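PDB 2C0R: phosphoserine aminotransferase from Bacillus circulans, which catalyses the reversible, pyridoxal-phosphate-dependent conversion of 3-phosphohydroxypyruvate to phosphoserine by transamination in serine biosynthesis, and a parallel reaction yielding phosphohydroxythreonine for pyridoxine biosynthesis. Local coordinates for residues Ile171-Ser176 with Leu190-Ala195; Asp177-Pro182 with Lys197-Ser202; Glu152-Ala157 with Lys326-Val331; Asn299-Leu304 with Gly333-Ile338. The protein carries 1 engineered substitution. One frame throughout, in Å; residues are numbered along the deposited sequence.

Overall arrangement
Contacts 1 and 2 lie deep in the chain, their centres 9 Å apart; contact 1 pairs two strands of the large mixed sheet, and contact 2 joins the loops that follow those same strands. Both reach the cofactor, contact 1 through D173 and contact 2 through the covalently attached K197. Contact 3 is a surface contact of two loops, held by apolar and CH-pi packing with one bridging water, yet its T153 also touches PLP. Contact 4, buried, is an antiparallel pair in the small three-stranded sheet. Contacts 3 and 4 have centres 7 Å apart and are joined by E155 O with T301 OG1. S176 OG with T153 OG1 links contact 1 to contact 3.

Contact 1. Residues Ile171-Ser176 with Leu190-Ala195; sequences IGDMSS and LVYAGA. With PLP (pyridoxal-5'-phosphate), chain C.
G172 and V191 sit within a parallel strand pairing, 171-173 beside 190-194, in the seven-stranded mixed sheet of the fold type I aminotransferase large domain. The strand axes diverge by just 11°, and the bonds follow the parallel pattern: G172 N donates to L190 O, Y192 N to G172 O and M174 N to Y192 O. On the face that carries I171, D173, L190 and Y192, the tyrosine ring leans across to the neighbouring strand. Its CG lies between backbone N and carbonyl carbon (chi1 62°), which swings the ring under the D173 backbone. D173 CA then stands over one ring face, 3.8 Å from the Y192 centroid and 21° off the normal, a CH-pi contact, while I171 CG2 approaches the ring edge. Y192 OH bonds to H147 NE2, and F81 of helix 76-88 touches both D173 and Y192. The D173 carboxylate faces the cofactor pyridine, with OD2 2.6 Å from PLP N1, the aspartate-to-pyridine pairing characteristic of this fold. Its other oxygen is gripped twice: D173 OD1 accepts from S175 OG at 2.7 Å on its syn lone pair. S175 N also donates to D173 OD1, at 2.9 Å, closing an Asx turn; together the two bonds fix the rotation of the carboxylate. S175 OG is itself positioned by G194 N, which donates to it over 3.2 Å, and S175 CB lies 3.5 Å from PLP C2. One water closes the end of the pairing, donating to both S175 O and G194 O, each 2.7 Å away.

Contact 2. Residues Asp177-Pro182 with Lys197-Ser202; sequences DILSRP and KNLGPS. With PLP (pyridoxal-5'-phosphate), chain C.
D177 to S180 form a type II beta turn whose I178 carbonyl meets N198, the closest pair of CA atoms, D177 CA and N198 CA, being 6.0 Å apart. One hydrogen bond spans the two loops: N198 ND2 donates to I178 O over 2.8 Å, almost straight at 171°. The oxygen lies in the N198 amide plane, although the donor stands 39° above the carbonyl plane. The other end of this amide is held too, since N198 OD1 accepts from N340 N. This is the loop of the Schiff-base lysine: K197, next to N198, is joined to the cofactor, with NZ 1.4 Å from PLP C4A. The K197 side chain starts toward the turn, then bends at chi2 and chi4 and runs away from it to reach PLP. Beside the amide, the two branches of L199 divide their partners, CD1 meeting I178 CG2 at 4.1 Å and CD2 meeting L179 CD1. Helix 242-257 packs against L179 through L252 and I255. Within the turn D177 O accepts twice, from S180 N at 3.0 Å and from S180 OG, the latter in the carbonyl plane on a lone pair. R181 NH1 reaches back to D177 OD2, a salt bridge of 2.7 Å.

Contact 3. Residues Glu152-Ala157 with Lys326-Val331; sequences ETIEGA and KGHRSV. With PLP (pyridoxal-5'-phosphate), chain C.
I154 projects from a tight loop closed by a G1 beta bulge, in which G156 and A157 both face E152, and its CB points at the loop 326-331. With CG2 anti to the backbone N (chi1 -75° for CG1), the branches part to separate partners. CG2 packs against both methyls of V331, 3.6 Å from V331 CG1 and 3.7 Å from V331 CG2. CG1 passes alongside the start of the imidazole, 3.9 Å from H328 CG. CD1 ends over the centre of the H328 ring, 3.7 Å from the centroid and 5° off the normal, a nearly perpendicular CH-pi contact. The ring is held by its own loop: H328 ND1 shares a hydrogen bond of 2.8 Å with S330 OG. An alanine in place of H328 is likely to cost I154 CD1 the ring beneath it and leave S330 OG without this partner. I154 also rests on W103, a PLP-binding residue, and the poorly ordered R329 lies near R43 of the second subunit, a residue that by similarity binds L-glutamate. A water bridges the backbones, donating to I154 O and accepting from H328 N at 2.8 Å. Next to I154, T153 OG1 meets PLP O3 in a hydrogen bond of 2.5 Å.

Contact 4. Residues Asn299-Leu304 with Gly333-Ile338; sequences NITFRL and GLRASI
F302 and L334 form a hydrogen-bonded pair in the antiparallel sheet 287-288, 299-303, 334-337, whose last two strands run at 160°, consistent with the small C-terminal domain of fold type I aminotransferases. With chi1 at 58°, the F302 ring is tipped over the backbone toward the neighbouring strand. L334 CB thereby stands over one face, 3.8 Å from the F302 centroid and 15° off the normal, a CH-pi contact displaced toward the rim. Swapping the F302 ring for an alanine methyl is likely to open a gap beneath L334 CB and beside M354 of helix 344-361. Two methyl pairs on either side of this contact are tighter than usual: L304 CD1 with L334 CD2, and I300 CD1 with I338 CD1, both at 3.5 Å. Helices cover this apolar face, with I275 of helix 260-280 on I300 and I338, and F313 of helix 307-319 on L334. On the other face, which carries N299, T301, R335 and S337, T301 CG2 lies alongside R335 CG at 3.9 Å. From it T301 OG1 bonds to E155 O and R335 NH1 to T153 O, both in loop 152-157. N299 OD1 accepts from N151 ND2, while N299 ND2 donates to S337 OG at 2.9 Å, the hydroxyl lying in the amide plane.

Contact 1. Residues Ile171-Ser176 with Leu190-Ala195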
# COMPACT_ATOMS: atom_id res chain seq x y z
N ILE A 171 -16.27 16.97 -1.74
CA ILE A 171 -15.33 15.84 -1.70
C ILE A 171 -16.00 14.63 -2.34
O ILE A 171 -17.14 14.32 -2.02
CB ILE A 171 -14.91 15.55 -0.26
CG1 ILE A 171 -14.23 16.80 0.31
CG2 ILE A 171 -14.03 14.31 -0.16
CD1 ILE A 171 -13.72 16.59 1.74
N GLY A 172 -15.31 13.95 -3.25
CA GLY A 172 -15.93 12.82 -3.98
C GLY A 172 -15.07 11.57 -3.87
O GLY A 172 -13.89 11.58 -4.21
N ASP A 173 -15.73 10.51 -3.41
CA ASP A 173 -15.15 9.19 -3.55
C ASP A 173 -15.43 8.68 -4.96
O ASP A 173 -16.54 8.26 -5.24
CB ASP A 173 -15.80 8.25 -2.53
CG ASP A 173 -15.32 6.82 -2.63
OD1 ASP A 173 -14.48 6.50 -3.50
OD2 ASP A 173 -15.78 6.00 -1.81
N MET A 174 -14.44 8.76 -5.83
CA MET A 174 -14.55 8.31 -7.20
C MET A 174 -13.82 6.99 -7.39
O MET A 174 -13.37 6.73 -8.52
CB MET A 174 -13.97 9.37 -8.12
CG MET A 174 -14.71 10.68 -8.07
SD MET A 174 -14.11 11.81 -9.36
CE MET A 174 -15.33 13.13 -9.17
N SER A 175 -13.71 6.20 -6.32
CA SER A 175 -12.95 4.96 -6.50
C SER A 175 -13.35 4.12 -7.72
O SER A 175 -12.48 3.64 -8.46
CB SER A 175 -13.12 4.08 -5.27
OG SER A 175 -12.53 4.71 -4.12
N SER A 176 -14.65 3.97 -7.96
CA SER A 176 -15.04 3.07 -9.04
C SER A 176 -15.35 3.79 -10.35
O SER A 176 -15.79 3.10 -11.28
CB SER A 176 -16.15 2.17 -8.55
OG SER A 176 -17.22 2.91 -8.00
N LEU A 190 -11.57 17.98 -3.03
CA LEU A 190 -10.79 16.74 -2.89
C LEU A 190 -11.52 15.61 -3.62
O LEU A 190 -12.72 15.42 -3.42
CB LEU A 190 -10.58 16.33 -1.43
CG LEU A 190 -9.61 15.17 -1.15
CD1 LEU A 190 -8.97 15.45 0.21
CD2 LEU A 190 -10.30 13.82 -1.14
N VAL A 191 -10.82 14.88 -4.46
CA VAL A 191 -11.37 13.65 -5.03
C VAL A 191 -10.40 12.52 -4.71
O VAL A 191 -9.17 12.70 -4.66
CB VAL A 191 -11.60 13.68 -6.55
CG1 VAL A 191 -12.55 14.83 -6.91
CG2 VAL A 191 -10.35 13.86 -7.35
N TYR A 192 -10.94 11.33 -4.47
CA TYR A 192 -10.04 10.22 -4.14
C TYR A 192 -10.55 8.93 -4.76
O TYR A 192 -11.74 8.77 -5.09
CB TYR A 192 -9.90 10.04 -2.66
CG TYR A 192 -11.10 9.68 -1.86
CD1 TYR A 192 -11.30 8.40 -1.37
CD2 TYR A 192 -12.05 10.66 -1.55
CE1 TYR A 192 -12.41 8.02 -0.62
CE2 TYR A 192 -13.13 10.29 -0.78
CZ TYR A 192 -13.33 9.01 -0.32
OH TYR A 192 -14.37 8.67 0.48
N ALA A 193 -9.62 7.98 -4.91
CA ALA A 193 -9.96 6.70 -5.52
C ALA A 193 -8.92 5.67 -5.13
O ALA A 193 -7.73 5.89 -5.39
CB ALA A 193 -9.95 6.77 -7.03
N GLY A 194 -9.33 4.54 -4.61
CA GLY A 194 -8.43 3.39 -4.61
C GLY A 194 -8.12 3.09 -6.07
O GLY A 194 -9.01 3.08 -6.91
N ALA A 195 -6.85 2.87 -6.38
CA ALA A 195 -6.52 2.72 -7.78
C ALA A 195 -7.03 1.42 -8.42
O ALA A 195 -7.13 1.38 -9.63
CB ALA A 195 -5.01 2.75 -7.99
N1 PLP C . -15.29 3.43 -2.19
C2 PLP C . -15.76 2.83 -3.32
C2A PLP C . -16.76 3.64 -4.15
C3 PLP C . -15.34 1.59 -3.69
O3 PLP C . -15.76 1.01 -4.84
C4 PLP C . -14.36 0.97 -2.92
C4A PLP C . -13.88 -0.42 -3.32
C5 PLP C . -13.96 1.56 -1.74
C6 PLP C . -14.35 2.82 -1.40
C5A PLP C . -13.01 0.81 -0.79
O4P PLP C . -11.69 0.81 -1.32
P PLP C . -10.47 0.12 -0.57
O1P PLP C . -9.25 0.50 -1.36
O2P PLP C . -10.78 -1.36 -0.63
O3P PLP C . -10.48 0.65 0.82
O HOH W 1 -9.98 3.41 -9.41

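Contact 2. Residues Asp177-Pro182 with Lys197-Ser202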
# COMPACT_ATOMS: atom_id res chain seq x y z
N ASP A 177 -15.08 5.09 -10.48
CA ASP A 177 -15.30 5.69 -11.81
C ASP A 177 -14.27 6.78 -12.13
O ASP A 177 -14.37 7.46 -13.15
CB ASP A 177 -16.72 6.20 -12.01
CG ASP A 177 -17.07 7.50 -11.29
OD1 ASP A 177 -16.22 8.09 -10.62
OD2 ASP A 177 -18.25 7.89 -11.43
N ILE A 178 -13.22 6.97 -11.31
CA ILE A 178 -12.29 8.05 -11.63
C ILE A 178 -11.60 7.80 -12.95
O ILE A 178 -11.16 6.68 -13.27
CB ILE A 178 -11.25 8.22 -10.50
CG1 ILE A 178 -10.64 9.63 -10.57
CG2 ILE A 178 -10.23 7.11 -10.53
CD1 ILE A 178 -9.75 9.95 -9.40
N LEU A 179 -11.47 8.84 -13.74
CA LEU A 179 -10.91 8.80 -15.10
C LEU A 179 -11.65 7.82 -16.02
O LEU A 179 -11.06 7.29 -16.95
CB LEU A 179 -9.39 8.50 -15.08
CG LEU A 179 -8.56 9.33 -14.13
CD1 LEU A 179 -7.07 9.02 -14.38
CD2 LEU A 179 -8.80 10.84 -14.26
N SER A 180 -12.96 7.71 -15.78
CA SER A 180 -13.84 7.04 -16.74
C SER A 180 -14.56 8.06 -17.61
O SER A 180 -15.20 7.68 -18.61
CB SER A 180 -14.89 6.19 -16.04
OG SER A 180 -15.77 6.96 -15.28
N ARG A 181 -14.47 9.33 -17.23
CA ARG A 181 -15.30 10.33 -17.86
C ARG A 181 -14.73 11.70 -17.54
O ARG A 181 -14.15 11.85 -16.47
CB ARG A 181 -16.77 10.26 -17.39
CG ARG A 181 -16.98 10.22 -15.89
CD ARG A 181 -18.28 10.82 -15.36
NE ARG A 181 -18.34 10.51 -13.92
CZ ARG A 181 -19.50 10.45 -13.26
NH1 ARG A 181 -19.56 10.16 -11.96
NH2 ARG A 181 -20.63 10.70 -13.95
N PRO A 182 -14.88 12.67 -18.41
CA PRO A 182 -14.48 14.03 -18.06
C PRO A 182 -15.33 14.50 -16.89
O PRO A 182 -16.50 14.19 -16.70
CB PRO A 182 -14.83 14.86 -19.29
CG PRO A 182 -14.95 13.86 -20.40
CD PRO A 182 -15.46 12.58 -19.77
N LYS A 197 -9.76 -0.16 -8.83
CA LYS A 197 -11.05 -0.39 -9.46
C LYS A 197 -10.87 0.01 -10.92
O LYS A 197 -10.84 -0.74 -11.88
CB LYS A 197 -12.13 0.43 -8.81
CG LYS A 197 -13.04 -0.22 -7.80
CD LYS A 197 -12.27 -0.63 -6.57
CE LYS A 197 -13.17 -1.47 -5.68
NZ LYS A 197 -13.95 -0.69 -4.69
N ASN A 198 -10.75 1.32 -11.12
CA ASN A 198 -10.85 1.75 -12.51
C ASN A 198 -9.48 1.99 -13.11
O ASN A 198 -9.42 2.06 -14.34
CB ASN A 198 -11.71 3.02 -12.71
CG ASN A 198 -11.94 3.21 -14.18
OD1 ASN A 198 -12.16 2.20 -14.87
ND2 ASN A 198 -11.91 4.39 -14.75
N LEU A 199 -8.45 2.07 -12.29
CA LEU A 199 -7.11 2.16 -12.89
C LEU A 199 -6.50 0.76 -12.93
O LEU A 199 -5.94 0.34 -13.97
CB LEU A 199 -6.29 3.22 -12.13
CG LEU A 199 -7.15 4.50 -11.96
CD1 LEU A 199 -6.45 5.53 -11.10
CD2 LEU A 199 -7.52 5.08 -13.33
N GLY A 200 -6.62 0.02 -11.85
CA GLY A 200 -6.18 -1.36 -11.77
C GLY A 200 -5.12 -1.66 -10.76
O GLY A 200 -5.19 -2.69 -10.13
N PRO A 201 -4.05 -0.92 -10.56
CA PRO A 201 -3.06 -1.36 -9.55
C PRO A 201 -3.58 -1.35 -8.11
O PRO A 201 -4.27 -0.38 -7.80
CB PRO A 201 -1.96 -0.30 -9.67
CG PRO A 201 -2.25 0.50 -10.89
CD PRO A 201 -3.68 0.30 -11.29
N SER A 202 -3.34 -2.26 -7.16
CA SER A 202 -3.85 -2.21 -5.79
C SER A 202 -2.78 -1.67 -4.85
O SER A 202 -1.60 -1.82 -5.20
CB SER A 202 -4.32 -3.57 -5.28
OG SER A 202 -4.95 -3.48 -4.02
N1 PLP C . -15.29 3.43 -2.19
C2 PLP C . -15.76 2.83 -3.32
C2A PLP C . -16.76 3.64 -4.15
C3 PLP C . -15.34 1.59 -3.69
O3 PLP C . -15.76 1.01 -4.84
C4 PLP C . -14.36 0.97 -2.92
C4A PLP C . -13.88 -0.42 -3.32
C5 PLP C . -13.96 1.56 -1.74
C6 PLP C . -14.35 2.82 -1.40
C5A PLP C . -13.01 0.81 -0.79
O4P PLP C . -11.69 0.81 -1.32
P PLP C . -10.47 0.12 -0.57
O1P PLP C . -9.25 0.50 -1.36
O2P PLP C . -10.78 -1.36 -0.63
O3P PLP C . -10.48 0.65 0.82

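Contact 3. Residues Glu152-Ala157 with Lys326-Val331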
# COMPACT_ATOMS: atom_id res chain seq x y z
N GLU A 152 -21.60 4.31 -6.88
CA GLU A 152 -21.86 3.34 -5.83
C GLU A 152 -21.66 1.96 -6.46
O GLU A 152 -22.61 1.44 -7.09
CB GLU A 152 -23.27 3.52 -5.28
CG GLU A 152 -23.34 4.68 -4.30
CD GLU A 152 -22.73 4.41 -2.94
OE1 GLU A 152 -22.06 3.37 -2.76
OE2 GLU A 152 -22.90 5.24 -2.03
N THR A 153 -20.48 1.48 -6.24
CA THR A 153 -19.98 0.25 -6.86
C THR A 153 -20.82 -0.97 -6.57
O THR A 153 -20.88 -1.86 -7.43
CB THR A 153 -18.57 -0.03 -6.25
OG1 THR A 153 -17.95 1.27 -6.08
CG2 THR A 153 -17.78 -0.89 -7.22
N ILE A 154 -21.42 -1.03 -5.36
CA ILE A 154 -22.17 -2.25 -5.00
C ILE A 154 -23.60 -2.19 -5.51
O ILE A 154 -24.15 -3.21 -5.94
CB ILE A 154 -22.11 -2.44 -3.46
CG1 ILE A 154 -20.73 -2.96 -3.08
CG2 ILE A 154 -23.24 -3.33 -2.97
CD1 ILE A 154 -20.40 -2.93 -1.60
N GLU A 155 -24.21 -1.01 -5.43
CA GLU A 155 -25.59 -0.87 -5.88
C GLU A 155 -25.71 -0.67 -7.39
O GLU A 155 -26.75 -1.02 -7.97
CB GLU A 155 -26.24 0.30 -5.13
CG GLU A 155 -26.77 -0.11 -3.74
CD GLU A 155 -25.72 -0.18 -2.67
OE1 GLU A 155 -24.81 0.66 -2.74
OE2 GLU A 155 -25.66 -1.01 -1.73
N GLY A 156 -24.67 -0.15 -8.04
CA GLY A 156 -24.72 0.06 -9.47
C GLY A 156 -25.34 1.41 -9.85
O GLY A 156 -25.88 1.54 -10.95
N ALA A 157 -25.23 2.42 -9.00
CA ALA A 157 -25.79 3.74 -9.25
C ALA A 157 -24.62 4.71 -9.45
O ALA A 157 -23.53 4.54 -8.88
CB ALA A 157 -26.68 4.24 -8.13
N LYS A 326 -21.02 -12.58 -9.82
CA LYS A 326 -21.89 -12.65 -8.64
C LYS A 326 -21.94 -11.30 -7.94
O LYS A 326 -20.83 -10.75 -7.72
CB LYS A 326 -21.33 -13.70 -7.69
CG LYS A 326 -22.22 -14.14 -6.55
CD LYS A 326 -21.52 -15.18 -5.67
CE LYS A 326 -22.27 -15.47 -4.38
NZ LYS A 326 -22.64 -16.90 -4.24
N GLY A 327 -23.10 -10.79 -7.58
CA GLY A 327 -23.26 -9.47 -6.93
C GLY A 327 -22.55 -9.49 -5.60
O GLY A 327 -22.28 -10.58 -5.12
N HIS A 328 -22.26 -8.32 -5.03
CA HIS A 328 -21.61 -8.37 -3.70
C HIS A 328 -22.49 -9.05 -2.68
O HIS A 328 -23.72 -9.00 -2.77
CB HIS A 328 -21.39 -6.90 -3.37
CG HIS A 328 -20.66 -6.72 -2.06
ND1 HIS A 328 -21.26 -6.67 -0.83
CD2 HIS A 328 -19.34 -6.56 -1.85
CE1 HIS A 328 -20.33 -6.50 0.10
NE2 HIS A 328 -19.16 -6.44 -0.50
N ARG A 329 -21.97 -9.73 -1.66
CA ARG A 329 -22.90 -10.54 -0.86
C ARG A 329 -23.95 -9.76 -0.09
O ARG A 329 -24.99 -10.35 0.25
CB ARG A 329 -22.09 -11.39 0.14
CG ARG A 329 -20.87 -10.68 0.69
CD ARG A 329 -19.57 -11.28 0.20
NE ARG A 329 -18.60 -11.51 1.28
CZ ARG A 329 -17.51 -12.26 1.09
NH1 ARG A 329 -16.63 -12.48 2.05
NH2 ARG A 329 -17.30 -12.81 -0.10
N SER A 330 -23.77 -8.48 0.21
CA SER A 330 -24.79 -7.76 0.95
C SER A 330 -26.02 -7.44 0.12
O SER A 330 -27.02 -6.99 0.70
CB SER A 330 -24.26 -6.41 1.47
OG SER A 330 -23.55 -5.75 0.44
N VAL A 331 -25.91 -7.62 -1.20
CA VAL A 331 -27.03 -7.17 -2.01
C VAL A 331 -27.55 -8.25 -2.94
O VAL A 331 -28.68 -8.12 -3.42
CB VAL A 331 -26.64 -5.93 -2.84
CG1 VAL A 331 -26.36 -4.79 -1.87
CG2 VAL A 331 -25.45 -6.22 -3.71
N1 PLP C . -15.29 3.43 -2.19
C2 PLP C . -15.76 2.83 -3.32
C2A PLP C . -16.76 3.64 -4.15
C3 PLP C . -15.34 1.59 -3.69
O3 PLP C . -15.76 1.01 -4.84
C4 PLP C . -14.36 0.97 -2.92
C4A PLP C . -13.88 -0.42 -3.32
C5 PLP C . -13.96 1.56 -1.74
C6 PLP C . -14.35 2.82 -1.40
C5A PLP C . -13.01 0.81 -0.79
O4P PLP C . -11.69 0.81 -1.32
P PLP C . -10.47 0.12 -0.57
O1P PLP C . -9.25 0.50 -1.36
O2P PLP C . -10.78 -1.36 -0.63
O3P PLP C . -10.48 0.65 0.82
O HOH W 2 -23.29 -6.07 -6.32

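Contact 4. Residues Asn299-Leu304 with Gly333-Ile338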
# COMPACT_ATOMS: atom_id res chain seq x y z
N ASN A 299 -20.54 -0.21 -13.06
CA ASN A 299 -20.98 -1.44 -12.38
C ASN A 299 -22.47 -1.62 -12.68
O ASN A 299 -23.28 -0.87 -12.16
CB ASN A 299 -20.75 -1.42 -10.84
CG ASN A 299 -19.33 -1.00 -10.48
OD1 ASN A 299 -19.05 0.18 -10.27
ND2 ASN A 299 -18.45 -2.00 -10.40
N ILE A 300 -22.75 -2.60 -13.53
CA ILE A 300 -24.14 -2.84 -13.91
C ILE A 300 -24.72 -3.95 -13.09
O ILE A 300 -24.26 -5.09 -13.12
CB ILE A 300 -24.19 -3.19 -15.39
CG1 ILE A 300 -23.64 -2.04 -16.23
CG2 ILE A 300 -25.59 -3.63 -15.77
CD1 ILE A 300 -23.77 -2.26 -17.72
N THR A 301 -25.75 -3.60 -12.32
CA THR A 301 -26.30 -4.60 -11.41
C THR A 301 -27.66 -5.02 -11.91
O THR A 301 -28.44 -4.25 -12.47
CB THR A 301 -26.37 -4.02 -9.99
OG1 THR A 301 -27.06 -2.75 -10.09
CG2 THR A 301 -24.96 -3.75 -9.46
N PHE A 302 -27.90 -6.33 -11.75
CA PHE A 302 -29.18 -6.87 -12.21
C PHE A 302 -29.50 -8.16 -11.46
O PHE A 302 -28.66 -8.74 -10.78
CB PHE A 302 -29.17 -7.07 -13.74
CG PHE A 302 -28.10 -7.99 -14.30
CD1 PHE A 302 -28.48 -9.24 -14.75
CD2 PHE A 302 -26.78 -7.62 -14.37
CE1 PHE A 302 -27.53 -10.10 -15.29
CE2 PHE A 302 -25.83 -8.48 -14.92
CZ PHE A 302 -26.22 -9.73 -15.37
N ARG A 303 -30.80 -8.54 -11.60
CA ARG A 303 -31.28 -9.67 -10.85
C ARG A 303 -32.06 -10.60 -11.78
O ARG A 303 -32.59 -10.16 -12.81
CB ARG A 303 -32.28 -9.27 -9.76
CG ARG A 303 -31.97 -8.19 -8.80
CD ARG A 303 -33.14 -8.05 -7.84
NE ARG A 303 -32.79 -7.33 -6.64
CZ ARG A 303 -31.86 -7.39 -5.71
NH1 ARG A 303 -30.87 -8.27 -5.71
NH2 ARG A 303 -31.90 -6.50 -4.72
N LEU A 304 -32.11 -11.86 -11.36
CA LEU A 304 -33.03 -12.82 -11.99
C LEU A 304 -34.18 -13.07 -11.02
O LEU A 304 -34.27 -12.41 -10.01
CB LEU A 304 -32.30 -14.11 -12.32
CG LEU A 304 -31.35 -14.05 -13.52
CD1 LEU A 304 -30.17 -13.13 -13.28
CD2 LEU A 304 -30.87 -15.48 -13.76
N GLY A 333 -27.93 -10.64 -6.33
CA GLY A 333 -27.99 -10.31 -7.74
C GLY A 333 -26.64 -10.60 -8.39
O GLY A 333 -25.80 -11.36 -7.90
N LEU A 334 -26.47 -9.95 -9.53
CA LEU A 334 -25.33 -9.99 -10.40
C LEU A 334 -24.82 -8.57 -10.59
O LEU A 334 -25.55 -7.58 -10.42
CB LEU A 334 -25.66 -10.55 -11.79
CG LEU A 334 -26.15 -11.99 -11.87
CD1 LEU A 334 -25.21 -13.02 -11.22
CD2 LEU A 334 -27.54 -12.15 -11.26
N ARG A 335 -23.54 -8.52 -10.91
CA ARG A 335 -22.88 -7.23 -11.11
C ARG A 335 -21.81 -7.43 -12.19
O ARG A 335 -20.88 -8.20 -11.95
CB ARG A 335 -22.23 -6.72 -9.83
CG ARG A 335 -21.45 -5.42 -10.06
CD ARG A 335 -21.01 -4.81 -8.72
NE ARG A 335 -20.21 -5.76 -7.93
CZ ARG A 335 -19.52 -5.47 -6.84
NH1 ARG A 335 -19.46 -4.21 -6.37
NH2 ARG A 335 -18.85 -6.42 -6.20
N ALA A 336 -21.96 -6.76 -13.30
CA ALA A 336 -20.98 -6.75 -14.36
C ALA A 336 -20.18 -5.46 -14.21
O ALA A 336 -20.73 -4.40 -14.51
CB ALA A 336 -21.65 -6.81 -15.73
N SER A 337 -18.95 -5.61 -13.75
CA SER A 337 -18.08 -4.43 -13.61
C SER A 337 -17.29 -4.22 -14.89
O SER A 337 -16.68 -5.19 -15.38
CB SER A 337 -17.17 -4.64 -12.39
OG SER A 337 -17.96 -4.73 -11.21
N ILE A 338 -17.40 -3.00 -15.42
CA ILE A 338 -16.99 -2.77 -16.80
C ILE A 338 -16.13 -1.53 -16.90
O ILE A 338 -16.24 -0.67 -17.78
CB ILE A 338 -18.21 -2.71 -17.74
CG1 ILE A 338 -19.27 -1.74 -17.20
CG2 ILE A 338 -18.78 -4.10 -17.97
CD1 ILE A 338 -20.39 -1.58 -18.27